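Local coordinates for protein fusolin (Unidentified entomopoxvirus, PDB 4OW5) that probably binds chitin through a lytic polysaccharide monooxygenase-type domain, enhances viral virulence and crystallizes in vivo into viral spindles, at residues N81-R84 / N85-P89. Sequence-based numbering, arbitrary orientation.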
ATOM      1  N   ASN A  81      13.091  31.296  -4.478  1.00 23.33           N
ATOM      2  CA  ASN A  81      14.444  30.879  -4.133  1.00 22.77           C
ATOM      3  C   ASN A  81      14.831  31.293  -2.712  1.00 22.54           C
ATOM      4  O   ASN A  81      15.565  30.558  -2.036  1.00 21.93           O
ATOM      5  CB  ASN A  81      15.455  31.404  -5.155  1.00 32.21           C
ATOM      6  CG  ASN A  81      15.260  30.772  -6.515  1.00 59.59           C
ATOM      7  OD1 ASN A  81      14.836  31.421  -7.472  1.00 57.04           O
ATOM      8  ND2 ASN A  81      15.514  29.475  -6.620  1.00 56.01           N
ATOM      9  N   HIS A  82      14.293  32.409  -2.220  1.00 18.22           N
ATOM     10  CA  HIS A  82      14.521  32.849  -0.857  1.00 16.34           C
ATOM     11  C   HIS A  82      13.790  31.884   0.104  1.00 19.07           C
ATOM     12  O   HIS A  82      14.362  31.475   1.106  1.00 18.42           O
ATOM     13  CB  HIS A  82      14.034  34.320  -0.682  1.00 16.20           C
ATOM     14  CG  HIS A  82      14.005  34.795   0.733  1.00 18.13           C
ATOM     15  ND1 HIS A  82      15.145  34.864   1.481  1.00 19.80           N
ATOM     16  CD2 HIS A  82      12.951  35.202   1.493  1.00 18.74           C
ATOM     17  CE1 HIS A  82      14.768  35.322   2.678  1.00 18.91           C
ATOM     18  NE2 HIS A  82      13.454  35.548   2.718  1.00 18.37           N
ATOM     19  N   ILE A  83      12.555  31.483  -0.226  1.00 16.97           N
ATOM     20  CA  ILE A  83      11.783  30.560   0.618  1.00 16.31           C
ATOM     21  C   ILE A  83      12.500  29.201   0.713  1.00 20.42           C
ATOM     22  O   ILE A  83      12.733  28.688   1.822  1.00 18.36           O
ATOM     23  CB  ILE A  83      10.321  30.360   0.108  1.00 17.23           C
ATOM     24  CG1 ILE A  83       9.523  31.685   0.079  1.00 17.64           C
ATOM     25  CG2 ILE A  83       9.581  29.303   0.970  1.00 14.45           C
ATOM     26  CD1 ILE A  83       9.480  32.443   1.395  1.00 19.42           C
ATOM     27  N   ARG A  84      12.867  28.636  -0.451  1.00 18.18           N
ATOM     28  CA  ARG A  84      13.448  27.295  -0.512  1.00 18.25           C
ATOM     29  C   ARG A  84      14.899  27.205  -0.033  1.00 21.38           C
ATOM     30  O   ARG A  84      15.300  26.119   0.325  1.00 17.51           O
ATOM     31  CB  ARG A  84      13.332  26.710  -1.913  1.00 16.96           C
ATOM     32  CG  ARG A  84      11.898  26.588  -2.362  1.00 20.54           C
ATOM     33  CD  ARG A  84      11.771  25.885  -3.696  1.00 27.93           C
ATOM     34  NE  ARG A  84      10.351  25.723  -4.011  1.00 36.23           N
ATOM     35  CZ  ARG A  84       9.831  24.798  -4.812  1.00 50.60           C
ATOM     36  NH1 ARG A  84      10.615  23.913  -5.415  1.00 34.76           N
ATOM     37  NH2 ARG A  84       8.522  24.752  -5.019  1.00 46.80           N
ATOM     38  N   ASN A  85      15.669  28.294  -0.034  1.00 20.59           N
ATOM     39  CA  ASN A  85      17.071  28.287   0.412  1.00 20.95           C
ATOM     40  C   ASN A  85      17.315  28.931   1.757  1.00 21.40           C
ATOM     41  O   ASN A  85      18.310  28.588   2.396  1.00 19.68           O
ATOM     42  CB  ASN A  85      17.942  29.011  -0.617  1.00 24.51           C
ATOM     43  CG  ASN A  85      17.902  28.344  -1.975  1.00 41.05           C
ATOM     44  OD1 ASN A  85      17.962  27.120  -2.081  1.00 42.49           O
ATOM     45  ND2 ASN A  85      17.875  29.113  -3.044  1.00 32.53           N
ATOM     46  N   ASN A  86      16.484  29.891   2.176  1.00 18.46           N
ATOM     47  CA  ASN A  86      16.719  30.639   3.422  1.00 18.04           C
ATOM     48  C   ASN A  86      15.639  30.509   4.487  1.00 23.03           C
ATOM     49  O   ASN A  86      15.948  30.642   5.668  1.00 26.52           O
ATOM     50  CB  ASN A  86      16.846  32.141   3.088  1.00 18.37           C
ATOM     51  CG  ASN A  86      17.933  32.480   2.100  1.00 34.14           C
ATOM     52  OD1 ASN A  86      19.018  31.890   2.123  1.00 27.82           O
ATOM     53  ND2 ASN A  86      17.675  33.434   1.207  1.00 25.27           N
ATOM     54  N   VAL A  87      14.387  30.346   4.110  1.00 15.92           N
ATOM     55  CA  VAL A  87      13.297  30.402   5.089  1.00 15.60           C
ATOM     56  C   VAL A  87      12.970  28.998   5.571  1.00 16.23           C
ATOM     57  O   VAL A  87      12.980  28.751   6.781  1.00 14.57           O
ATOM     58  CB  VAL A  87      12.073  31.132   4.491  1.00 18.69           C
ATOM     59  CG1 VAL A  87      10.985  31.344   5.531  1.00 19.16           C
ATOM     60  CG2 VAL A  87      12.492  32.459   3.882  1.00 18.91           C
ATOM     61  N   VAL A  88      12.686  28.089   4.634  1.00 11.48           N
ATOM     62  CA  VAL A  88      12.423  26.670   4.942  1.00 11.54           C
ATOM     63  C   VAL A  88      13.318  25.801   4.017  1.00 16.69           C
ATOM     64  O   VAL A  88      12.824  25.110   3.118  1.00 14.45           O
ATOM     65  CB  VAL A  88      10.926  26.291   4.852  1.00 14.58           C
ATOM     66  CG1 VAL A  88      10.679  24.880   5.408  1.00 15.42           C
ATOM     67  CG2 VAL A  88      10.077  27.325   5.564  1.00 14.05           C
ATOM     68  N   PRO A  89      14.652  25.847   4.253  1.00 14.99           N
ATOM     69  CA  PRO A  89      15.572  25.062   3.425  1.00 14.22           C
ATOM     70  C   PRO A  89      15.489  23.569   3.719  1.00 18.01           C
ATOM     71  O   PRO A  89      15.720  22.766   2.826  1.00 19.23           O
ATOM     72  CB  PRO A  89      16.934  25.647   3.775  1.00 15.92           C
ATOM     73  CG  PRO A  89      16.792  26.162   5.155  1.00 20.82           C
ATOM     74  CD  PRO A  89      15.384  26.690   5.211  1.00 16.18           C
TER
HETATM   75  O   HOH W   1      15.463  23.311  -0.510  1.00 33.80           O
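Across the last turn of helix 80-87 the backbone bonding changes step: N85 N and N86 N donate to N81 O and H82 O in the i+4 pattern, whereas V88 N reaches back five residues to I83 O. That last bond is short and straight, 2.9 Å from V88 N to I83 O with 171° at the hydrogen. I83 O also accepts V87 N, at 3.3 Å, from above its carbonyl plane, so two donors grip one oxygen where the turn widens, and a weak bond from V87 N to H82 O adds to the pi-type pattern.

Among the side chains, the H82 imidazole and V87 meet in a CH-pi contact. H82 CG stands anti to the backbone N (chi1 170°), which carries the ring alongside V87. V87 CG2 lies over one face, 3.7 Å from the centroid of the H82 ring and displaced toward the rim at NE2. H82 NE2 is hydrogen-bonded to A73 O, which ties the ring to the loop after strand 70-72. The same V87 CG2 lies 3.9 Å from I83 CD1, joining two buried side chains; the side chains of I83 and V88 both touch Y226 of strand 223-234.

Past the helix end, P89 CA makes a C-H...O contact of 3.3 Å with R84 O. A water donates to R84 O and, weakly, to P89 O, bridging the two carbonyls. V88 turns out of the helix (psi 69°), and the i+5 bond identifies a widened, pi-type C-terminal turn, here closing a short helix packed against the beta-sheet of the LPMO-like, fibronectin type III-related domain.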